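PDB 1C3P: protein (hdlp (histone deacetylase-like protein)) from Aquifex aeolicus, which probably acts as a zinc-dependent deacetylase, being a bacterial homologue of histone deacetylases. Local coordinates for residues A[28-33]-A[327-332]; A[167-172]-A[266-271]; A[219-224]-A[365-370]; A[258-263]-A[299-304]. All coordinates share one frame; numbering follows the deposited sequence.

Contact 1: A[28-33]-A[327-332]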
# COMPACT_ATOMS: atom_id res chain seq x y z
N VAL A 28 5.91 -6.20 -7.91
CA VAL A 28 5.42 -5.44 -9.05
C VAL A 28 5.88 -6.11 -10.35
O VAL A 28 5.15 -6.14 -11.35
CB VAL A 28 5.90 -3.98 -9.01
CG1 VAL A 28 5.47 -3.24 -10.27
CG2 VAL A 28 5.32 -3.30 -7.77
N SER A 29 7.10 -6.66 -10.34
CA SER A 29 7.59 -7.32 -11.56
C SER A 29 6.72 -8.55 -11.78
O SER A 29 6.42 -8.92 -12.91
CB SER A 29 9.07 -7.74 -11.42
OG SER A 29 9.25 -8.77 -10.46
N LEU A 30 6.29 -9.17 -10.69
CA LEU A 30 5.46 -10.35 -10.84
C LEU A 30 4.10 -9.93 -11.39
O LEU A 30 3.54 -10.64 -12.21
CB LEU A 30 5.29 -11.08 -9.51
CG LEU A 30 4.47 -12.39 -9.49
CD1 LEU A 30 3.02 -12.10 -9.77
CD2 LEU A 30 5.03 -13.37 -10.52
N LEU A 31 3.58 -8.79 -10.93
CA LEU A 31 2.27 -8.31 -11.41
C LEU A 31 2.36 -8.08 -12.91
O LEU A 31 1.48 -8.49 -13.67
CB LEU A 31 1.88 -6.99 -10.74
CG LEU A 31 0.41 -6.63 -10.45
CD1 LEU A 31 0.23 -5.09 -10.54
CD2 LEU A 31 -0.52 -7.29 -11.42
N LEU A 32 3.41 -7.40 -13.35
CA LEU A 32 3.58 -7.12 -14.76
C LEU A 32 3.63 -8.39 -15.58
O LEU A 32 2.96 -8.49 -16.59
CB LEU A 32 4.85 -6.29 -15.01
CG LEU A 32 4.85 -4.81 -14.60
CD1 LEU A 32 6.17 -4.16 -15.01
CD2 LEU A 32 3.70 -4.09 -15.28
N ARG A 33 4.44 -9.36 -15.14
CA ARG A 33 4.55 -10.61 -15.88
C ARG A 33 3.22 -11.37 -15.86
O ARG A 33 2.86 -12.02 -16.83
CB ARG A 33 5.67 -11.49 -15.30
CG ARG A 33 7.07 -10.89 -15.52
CD ARG A 33 8.18 -11.90 -15.28
NE ARG A 33 8.20 -12.39 -13.91
CZ ARG A 33 9.09 -13.27 -13.44
NH1 ARG A 33 10.04 -13.74 -14.23
NH2 ARG A 33 9.03 -13.66 -12.17
N LYS A 327 -0.63 -19.70 -14.66
CA LYS A 327 -0.45 -20.68 -13.58
C LYS A 327 1.02 -21.11 -13.48
O LYS A 327 1.59 -21.22 -12.39
CB LYS A 327 -1.33 -21.92 -13.81
CG LYS A 327 -2.81 -21.62 -14.02
CD LYS A 327 -3.62 -22.92 -14.12
CE LYS A 327 -5.03 -22.68 -14.67
NZ LYS A 327 -5.86 -21.72 -13.90
N GLU A 328 1.64 -21.34 -14.63
CA GLU A 328 3.04 -21.75 -14.62
C GLU A 328 3.93 -20.66 -14.04
O GLU A 328 4.88 -20.94 -13.30
CB GLU A 328 3.45 -22.16 -16.03
CG GLU A 328 2.66 -23.37 -16.49
CD GLU A 328 3.01 -23.84 -17.89
OE1 GLU A 328 4.21 -24.08 -18.15
OE2 GLU A 328 2.09 -24.00 -18.71
N LEU A 329 3.61 -19.41 -14.36
CA LEU A 329 4.37 -18.28 -13.83
C LEU A 329 4.31 -18.33 -12.30
O LEU A 329 5.35 -18.34 -11.63
CB LEU A 329 3.77 -16.95 -14.31
CG LEU A 329 4.29 -15.67 -13.62
CD1 LEU A 329 5.79 -15.51 -13.84
CD2 LEU A 329 3.53 -14.47 -14.13
N LEU A 330 3.10 -18.38 -11.75
CA LEU A 330 2.95 -18.41 -10.29
C LEU A 330 3.64 -19.60 -9.66
O LEU A 330 4.27 -19.48 -8.61
CB LEU A 330 1.48 -18.41 -9.91
CG LEU A 330 0.70 -17.16 -10.33
CD1 LEU A 330 -0.69 -17.21 -9.71
CD2 LEU A 330 1.42 -15.91 -9.87
N LYS A 331 3.52 -20.77 -10.30
CA LYS A 331 4.15 -21.97 -9.78
C LYS A 331 5.68 -21.88 -9.80
O LYS A 331 6.34 -22.57 -9.02
CB LYS A 331 3.69 -23.21 -10.58
CG LYS A 331 2.19 -23.44 -10.54
CD LYS A 331 1.79 -24.69 -11.31
CE LYS A 331 2.38 -25.94 -10.69
NZ LYS A 331 1.94 -27.17 -11.39
N SER A 332 6.23 -21.01 -10.64
CA SER A 332 7.69 -20.87 -10.74
C SER A 332 8.31 -20.05 -9.62
O SER A 332 9.52 -20.08 -9.42
CB SER A 332 8.07 -20.24 -12.09
OG SER A 332 7.79 -18.85 -12.11
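L329 pushes its branched end between L30 and R33, and this joins two outer helices of the α/β fold, 28-37 and 324-332, into an antiparallel pair far apart in sequence. The short axes approach to 11.0 Å with their directions 159° apart, so side chains fill most of the gap, one methyl reaching the R33 backbone. L329 takes the largest share of the buried surface. Its CG stands anti to the backbone N (chi1 168°), which sends the two methyls across to helix 28-37, and they have different jobs. CD2 lies against the backbone of R33, L329 CD2 being 3.6 Å from R33 C, and is also close to R33 CB. CD1 sits over one face of the R33 guanidinium, displaced toward its rim, with R33 NE 3.9 Å from L329 CD1. The arginine gets there by bending at chi3 (-62°), which folds the charged group back over the leucine rather than letting the chain run straight out. An alanine in place of L329 would probably open a gap between the helices and leave the R33 guanidinium without its apolar support. L30 and L329 slide past each other in opposite directions, L30 CD2 coming to 3.9 Å from L329 CG. F34, one residue beyond R33, also touches L329 and L330, and Y300 of helix 299-314 touches L330 too. L30 meets L330 as well, the two side chains crossing at about a right angle, methyl against methyl, with L30 CD1 4.1 Å from L330 CD2.

Contact 2: A[167-172]-A[266-271]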
# COMPACT_ATOMS: atom_id res chain seq x y z
N LEU A 167 -5.79 1.27 3.02
CA LEU A 167 -6.49 0.01 3.25
C LEU A 167 -5.61 -1.19 3.56
O LEU A 167 -6.10 -2.31 3.71
CB LEU A 167 -7.39 -0.31 2.04
CG LEU A 167 -8.45 0.78 1.80
CD1 LEU A 167 -9.40 0.33 0.70
CD2 LEU A 167 -9.25 1.06 3.09
N ASP A 168 -4.31 -0.94 3.66
CA ASP A 168 -3.34 -1.98 4.01
C ASP A 168 -3.72 -2.47 5.41
O ASP A 168 -4.22 -1.69 6.21
CB ASP A 168 -1.94 -1.35 4.08
CG ASP A 168 -0.85 -2.38 4.19
OD1 ASP A 168 -0.59 -3.08 3.19
OD2 ASP A 168 -0.25 -2.51 5.28
N ALA A 169 -3.46 -3.75 5.70
CA ALA A 169 -3.78 -4.36 6.99
C ALA A 169 -2.92 -3.85 8.15
O ALA A 169 -3.09 -4.27 9.29
CB ALA A 169 -3.68 -5.91 6.89
N HIS A 170 -1.97 -2.96 7.85
CA HIS A 170 -1.12 -2.38 8.89
C HIS A 170 -1.26 -0.87 8.84
O HIS A 170 -1.45 -0.29 7.77
CB HIS A 170 0.35 -2.76 8.71
CG HIS A 170 0.63 -4.23 8.80
ND1 HIS A 170 0.44 -5.10 7.75
CD2 HIS A 170 1.05 -4.99 9.85
CE1 HIS A 170 0.73 -6.32 8.14
NE2 HIS A 170 1.10 -6.28 9.41
N HIS A 171 -1.14 -0.23 10.00
CA HIS A 171 -1.26 1.22 10.13
C HIS A 171 -0.13 2.01 9.43
O HIS A 171 1.04 1.64 9.52
CB HIS A 171 -1.31 1.56 11.63
CG HIS A 171 -1.19 3.02 11.95
ND1 HIS A 171 -2.09 3.97 11.52
CD2 HIS A 171 -0.27 3.68 12.70
CE1 HIS A 171 -1.73 5.15 11.99
NE2 HIS A 171 -0.63 5.01 12.71
N CYS A 172 -0.50 3.07 8.72
CA CYS A 172 0.46 3.94 8.04
C CYS A 172 1.05 4.90 9.08
O CYS A 172 0.84 6.11 9.01
CB CYS A 172 -0.25 4.75 6.93
SG CYS A 172 -1.83 5.50 7.43
N SER A 266 -1.16 -10.84 8.13
CA SER A 266 -2.32 -10.19 8.73
C SER A 266 -3.22 -11.26 9.32
O SER A 266 -3.27 -12.40 8.83
CB SER A 266 -3.16 -9.39 7.72
OG SER A 266 -4.08 -10.22 7.04
N LYS A 267 -3.95 -10.90 10.36
CA LYS A 267 -4.89 -11.83 10.95
C LYS A 267 -6.27 -11.60 10.33
O LYS A 267 -7.28 -12.08 10.83
CB LYS A 267 -4.95 -11.63 12.47
CG LYS A 267 -3.62 -11.86 13.14
CD LYS A 267 -3.07 -13.23 12.82
CE LYS A 267 -1.72 -13.43 13.50
NZ LYS A 267 -1.10 -14.70 13.09
N PHE A 268 -6.30 -10.84 9.23
CA PHE A 268 -7.55 -10.57 8.50
C PHE A 268 -7.74 -11.74 7.53
O PHE A 268 -6.77 -12.27 6.99
CB PHE A 268 -7.45 -9.27 7.69
CG PHE A 268 -7.51 -8.00 8.51
CD1 PHE A 268 -7.44 -6.76 7.87
CD2 PHE A 268 -7.65 -8.04 9.90
CE1 PHE A 268 -7.52 -5.56 8.60
CE2 PHE A 268 -7.74 -6.84 10.64
CZ PHE A 268 -7.67 -5.61 9.99
N ASN A 269 -8.98 -12.15 7.31
CA ASN A 269 -9.27 -13.26 6.40
C ASN A 269 -10.20 -12.82 5.28
O ASN A 269 -11.23 -13.44 5.05
CB ASN A 269 -9.93 -14.42 7.15
CG ASN A 269 -9.07 -14.94 8.29
OD1 ASN A 269 -7.86 -15.09 8.15
ND2 ASN A 269 -9.71 -15.24 9.42
N LEU A 270 -9.83 -11.77 4.57
CA LEU A 270 -10.68 -11.28 3.51
C LEU A 270 -10.52 -12.02 2.18
O LEU A 270 -9.55 -12.76 1.96
CB LEU A 270 -10.39 -9.80 3.27
CG LEU A 270 -10.42 -8.83 4.46
CD1 LEU A 270 -10.40 -7.42 3.88
CD2 LEU A 270 -11.66 -9.04 5.32
N SER A 271 -11.50 -11.81 1.30
CA SER A 271 -11.53 -12.37 -0.05
C SER A 271 -11.07 -11.27 -1.01
O SER A 271 -11.18 -10.08 -0.68
CB SER A 271 -12.96 -12.76 -0.44
OG SER A 271 -13.78 -11.61 -0.62
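A single methyl group makes every close approach here: A169 CB lies 3.6 Å from S266 CB and 4.0 Å from F268 CD1, and A169 is the residue between the zinc ligands D168 and H170. The phenylalanine ring meets this methyl obliquely. Both segments are irregular loop, and each fixes its own shape with a side-chain turn. In 167-172, D168 OD2 accepts from H170 N at 3.1 Å, an Asx turn; the hydrogen bond is bent, 142° at the hydrogen, and its donor comes from above the carboxylate plane, 45° out of it. In 266-271, S266 OG accepts from F268 N at 3.2 Å, an ST turn. The serine hydroxyl is placed for this by chi1 85°, which tucks OG between the backbone N and the carbonyl carbon, while CB stays turned to the alanine. The same OG also donates to the carbonyl oxygen of D258, so one hydroxyl ties the ST turn to the third zinc ligand. D258 reaches over to the first loop too: its OD1 accepts from A169 N and its OD2 pairs with H170 ND1. Q192 bonds to both loops, its NE2 to A169 O and its OE1 to K267 N. The arrangement belongs to the loops carrying the zinc site of the histone deacetylase fold, with S266 and F268 backing the ligand loop, though no zinc is bound in this model.

Contact 3: A[219-224]-A[365-370]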
# COMPACT_ATOMS: atom_id res chain seq x y z
N ASN A 219 -7.90 6.59 12.80
CA ASN A 219 -7.46 5.20 12.75
C ASN A 219 -8.63 4.30 13.10
O ASN A 219 -9.35 4.56 14.06
CB ASN A 219 -6.34 4.91 13.77
CG ASN A 219 -5.04 5.61 13.44
OD1 ASN A 219 -4.68 5.74 12.26
ND2 ASN A 219 -4.29 6.03 14.47
N ILE A 220 -8.83 3.24 12.32
CA ILE A 220 -9.92 2.30 12.59
C ILE A 220 -9.23 0.95 12.86
O ILE A 220 -8.99 0.16 11.95
CB ILE A 220 -10.84 2.19 11.35
CG1 ILE A 220 -11.42 3.56 10.97
CG2 ILE A 220 -11.93 1.16 11.61
CD1 ILE A 220 -12.45 4.14 11.94
N PRO A 221 -8.91 0.66 14.14
CA PRO A 221 -8.24 -0.60 14.47
C PRO A 221 -9.26 -1.72 14.43
O PRO A 221 -10.34 -1.58 14.98
CB PRO A 221 -7.72 -0.34 15.90
CG PRO A 221 -7.92 1.17 16.11
CD PRO A 221 -9.18 1.41 15.37
N LEU A 222 -8.91 -2.83 13.78
CA LEU A 222 -9.81 -3.97 13.63
C LEU A 222 -9.25 -5.26 14.22
O LEU A 222 -8.04 -5.47 14.26
CB LEU A 222 -10.15 -4.14 12.16
CG LEU A 222 -10.89 -2.89 11.65
CD1 LEU A 222 -11.00 -2.91 10.13
CD2 LEU A 222 -12.26 -2.82 12.30
N PRO A 223 -10.14 -6.16 14.68
CA PRO A 223 -9.79 -7.45 15.29
C PRO A 223 -9.31 -8.58 14.42
O PRO A 223 -9.44 -8.56 13.20
CB PRO A 223 -11.08 -7.83 16.02
CG PRO A 223 -12.12 -7.38 15.02
CD PRO A 223 -11.61 -5.97 14.70
N LYS A 224 -8.74 -9.58 15.08
CA LYS A 224 -8.27 -10.79 14.41
C LYS A 224 -9.46 -11.54 13.80
O LYS A 224 -10.59 -11.48 14.32
CB LYS A 224 -7.59 -11.71 15.42
CG LYS A 224 -6.41 -11.08 16.17
CD LYS A 224 -5.83 -12.07 17.19
CE LYS A 224 -4.71 -11.41 18.01
NZ LYS A 224 -4.11 -12.34 19.01
N LYS A 365 -18.63 -2.87 15.62
CA LYS A 365 -19.66 -1.84 15.67
C LYS A 365 -19.30 -0.80 16.73
O LYS A 365 -19.46 0.41 16.51
CB LYS A 365 -21.04 -2.45 15.98
CG LYS A 365 -21.54 -3.40 14.91
CD LYS A 365 -22.96 -3.88 15.21
CE LYS A 365 -23.46 -4.83 14.13
NZ LYS A 365 -24.85 -5.31 14.35
N ASP A 366 -18.81 -1.26 17.88
CA ASP A 366 -18.44 -0.32 18.93
C ASP A 366 -17.30 0.62 18.51
O ASP A 366 -17.33 1.81 18.80
CB ASP A 366 -18.03 -1.06 20.23
CG ASP A 366 -19.18 -1.85 20.84
OD1 ASP A 366 -20.36 -1.49 20.61
OD2 ASP A 366 -18.90 -2.81 21.58
N THR A 367 -16.30 0.08 17.82
CA THR A 367 -15.18 0.91 17.38
C THR A 367 -15.67 2.03 16.47
O THR A 367 -15.31 3.20 16.65
CB THR A 367 -14.15 0.05 16.65
OG1 THR A 367 -13.57 -0.87 17.58
CG2 THR A 367 -13.06 0.91 16.05
N LEU A 368 -16.52 1.69 15.50
CA LEU A 368 -17.04 2.71 14.59
C LEU A 368 -17.96 3.71 15.29
O LEU A 368 -18.00 4.87 14.89
CB LEU A 368 -17.78 2.06 13.40
CG LEU A 368 -16.88 1.61 12.24
CD1 LEU A 368 -16.18 2.83 11.64
CD2 LEU A 368 -15.83 0.60 12.72
N GLU A 369 -18.68 3.27 16.32
CA GLU A 369 -19.54 4.21 17.04
C GLU A 369 -18.65 5.19 17.83
O GLU A 369 -18.95 6.38 17.90
CB GLU A 369 -20.49 3.47 17.99
CG GLU A 369 -21.60 2.70 17.25
CD GLU A 369 -22.54 1.95 18.20
OE1 GLU A 369 -23.11 2.58 19.11
OE2 GLU A 369 -22.71 0.72 18.02
N LYS A 370 -17.57 4.70 18.43
CA LYS A 370 -16.68 5.59 19.18
C LYS A 370 -15.95 6.52 18.22
O LYS A 370 -15.70 7.69 18.52
CB LYS A 370 -15.64 4.81 20.00
CG LYS A 370 -16.16 4.19 21.28
CD LYS A 370 -15.01 3.62 22.11
CE LYS A 370 -15.48 3.17 23.49
NZ LYS A 370 -14.36 2.66 24.35
O HOH W 1 -12.53 -2.80 16.27
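I220 and L368 meet methyl to methyl where the C-terminal helix 362-372 covers strand 217-222, the edge of the parallel sheet in this α/β fold. The two side chains cross at about a right angle and touch at two points: I220 CD1 is 4.0 Å from L368 CD1, and I220 CG2 is 4.1 Å from L368 CD2. Isoleucine can use both branches because its chi1 of -59° puts CG2 anti to the backbone N and CG1, which carries CD1, anti to the carbonyl carbon and beside the backbone N. Beside this pair T367 rests its methyl on the next strand residue, T367 CG2 lying 4.0 Å from P221 CD and 3.8 Å from P221 O. With chi1 at -66° the threonine divides its labour: CG2 goes to the strand, and OG1 turns beside its own backbone N, where it also bonds to E363 O one helical turn back. Further out, the strand is held by backbone bonds to strand 185-192, I220 pairing with S189 and H191 and L222 with H191 and S193, while the I220 side chain touches L188 and L190 there. Helix 228-245 touches both partners, F233 and K237 on L368 and S238 on I220, and A371 of helix 362-372 adds a further contact on I220. At the proline the polar link is indirect: one water donates to P221 O at 2.8 Å and hydrogen-bonds to T367 OG1 at 2.6 Å.

Contact 4: A[258-263]-A[299-304]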
# COMPACT_ATOMS: atom_id res chain seq x y z
N ASP A 258 -2.17 -7.31 1.84
CA ASP A 258 -2.03 -8.10 3.06
C ASP A 258 -3.31 -8.40 3.84
O ASP A 258 -3.29 -9.23 4.73
CB ASP A 258 -0.94 -7.54 3.98
CG ASP A 258 -1.07 -6.06 4.25
OD1 ASP A 258 -2.10 -5.47 3.87
OD2 ASP A 258 -0.13 -5.50 4.86
N PRO A 259 -4.42 -7.68 3.57
CA PRO A 259 -5.64 -8.03 4.33
C PRO A 259 -6.26 -9.39 3.94
O PRO A 259 -7.13 -9.90 4.64
CB PRO A 259 -6.57 -6.85 4.03
CG PRO A 259 -6.13 -6.42 2.65
CD PRO A 259 -4.64 -6.43 2.82
N LEU A 260 -5.80 -9.98 2.84
CA LEU A 260 -6.34 -11.26 2.38
C LEU A 260 -6.03 -12.46 3.27
O LEU A 260 -4.97 -12.56 3.90
CB LEU A 260 -5.86 -11.56 0.95
CG LEU A 260 -6.21 -10.51 -0.11
CD1 LEU A 260 -5.40 -10.77 -1.39
CD2 LEU A 260 -7.69 -10.51 -0.37
N LEU A 261 -6.97 -13.39 3.29
CA LEU A 261 -6.84 -14.62 4.07
C LEU A 261 -5.51 -15.34 3.85
O LEU A 261 -4.87 -15.79 4.80
CB LEU A 261 -8.00 -15.56 3.72
CG LEU A 261 -7.94 -17.00 4.27
CD1 LEU A 261 -7.79 -16.96 5.78
CD2 LEU A 261 -9.19 -17.76 3.86
N GLU A 262 -5.07 -15.41 2.60
CA GLU A 262 -3.82 -16.10 2.28
C GLU A 262 -2.53 -15.42 2.71
O GLU A 262 -1.46 -16.03 2.66
CB GLU A 262 -3.75 -16.39 0.78
CG GLU A 262 -4.76 -17.41 0.32
CD GLU A 262 -6.08 -16.80 -0.05
OE1 GLU A 262 -6.31 -15.61 0.25
OE2 GLU A 262 -6.90 -17.53 -0.64
N ASP A 263 -2.61 -14.16 3.14
CA ASP A 263 -1.41 -13.46 3.57
C ASP A 263 -1.30 -13.61 5.08
O ASP A 263 -2.16 -13.14 5.84
CB ASP A 263 -1.47 -11.99 3.12
CG ASP A 263 -0.15 -11.27 3.28
OD1 ASP A 263 0.12 -10.37 2.47
OD2 ASP A 263 0.62 -11.60 4.21
N PRO A 299 2.67 -14.14 -3.01
CA PRO A 299 2.68 -13.95 -4.46
C PRO A 299 1.38 -14.21 -5.22
O PRO A 299 1.01 -13.44 -6.11
CB PRO A 299 3.83 -14.87 -4.91
CG PRO A 299 3.79 -15.97 -3.87
CD PRO A 299 3.72 -15.10 -2.63
N TYR A 300 0.71 -15.29 -4.88
CA TYR A 300 -0.54 -15.61 -5.55
C TYR A 300 -1.62 -14.61 -5.20
O TYR A 300 -2.37 -14.15 -6.07
CB TYR A 300 -1.03 -16.99 -5.12
CG TYR A 300 -0.17 -18.17 -5.52
CD1 TYR A 300 1.13 -18.01 -6.00
CD2 TYR A 300 -0.66 -19.47 -5.37
CE1 TYR A 300 1.92 -19.12 -6.30
CE2 TYR A 300 0.12 -20.57 -5.66
CZ TYR A 300 1.40 -20.40 -6.12
OH TYR A 300 2.18 -21.50 -6.36
N ALA A 301 -1.72 -14.29 -3.92
CA ALA A 301 -2.73 -13.38 -3.41
C ALA A 301 -2.55 -12.01 -4.03
O ALA A 301 -3.51 -11.41 -4.51
CB ALA A 301 -2.62 -13.28 -1.89
N LEU A 302 -1.31 -11.54 -4.01
CA LEU A 302 -0.95 -10.26 -4.57
C LEU A 302 -1.30 -10.17 -6.04
O LEU A 302 -2.00 -9.27 -6.47
CB LEU A 302 0.55 -10.03 -4.34
CG LEU A 302 1.33 -8.85 -4.94
CD1 LEU A 302 2.70 -8.79 -4.29
CD2 LEU A 302 1.48 -9.01 -6.44
N ALA A 303 -0.81 -11.13 -6.83
CA ALA A 303 -1.05 -11.12 -8.26
C ALA A 303 -2.51 -11.12 -8.67
O ALA A 303 -2.91 -10.34 -9.53
CB ALA A 303 -0.33 -12.29 -8.92
N ARG A 304 -3.31 -12.00 -8.07
CA ARG A 304 -4.70 -12.05 -8.46
C ARG A 304 -5.48 -10.82 -8.01
O ARG A 304 -6.31 -10.30 -8.76
CB ARG A 304 -5.39 -13.32 -7.90
CG ARG A 304 -4.83 -14.67 -8.39
CD ARG A 304 -5.75 -15.82 -7.92
NE ARG A 304 -6.06 -15.67 -6.51
CZ ARG A 304 -7.15 -16.15 -5.91
NH1 ARG A 304 -8.07 -16.84 -6.58
NH2 ARG A 304 -7.32 -15.91 -4.62
O HOH W 2 -6.75 -14.05 -2.23
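The E262 carboxylate and the R304 guanidinium come together obliquely, with E262 OE2 4.3 Å from R304 NH2, too far for a salt bridge. A water bridges them instead, donating to E262 OE1 at 3.0 Å and accepting a weak bond from R304 NH2. Each group has stronger partners elsewhere: E262 OE2 takes a salt bridge from R356 and a hydrogen bond with Y346 OH, while R304 NH1 donates to T350 O. These bonds are likely to hold the two flat groups in their orientations, and R356, with R304 nearby, would be expected to favour a charged E262 in this buried setting. The glutamate chain is bent at chi2 (88°), which turns its carboxylate aside. Beside the charged groups the contact is apolar and centred on A301. L260 lays CD1 against the helix, 3.8 Å from A301 CB and 3.7 Å from A301 O, and E262 CB lies 4.3 Å from A301 CB. Both residues are presented by a type I turn from L260 to D263, closed by D263 N to L260 O at 3.0 Å, so the side chains at the two ends of the L260-L261-E262 run land on the same alanine. The segment begins at D258, a zinc ligand in this protein, and follows strand 250-254. Helix 299-314 comes after the adjacent parallel strand 290-292; its A303 packs on L30 and F34 of helix 28-37 and on L330 of helix 324-332, while L260 also touches N272 of helix 272-286.

Contacts 2 and 4 are buried, and D258 of contact 4 ties the two together at the metal site. Their direct touches are largely apolar, but polar groups surround them, side-chain turns in one and a water-bridged charge pair in the other. Contacts 1 and 3 lie about 36 Å apart (centre to centre) on opposite sides of the chain's centre, partly buried and mostly apolar; each brings in a helix from the C-terminal part of the chain. Contact 1 is two helices, contact 3 a helix on an edge strand. Contact 1 touches contact 4 through L30 and L330 on A303, and contact 3 reaches contact 2 through L222 on F268.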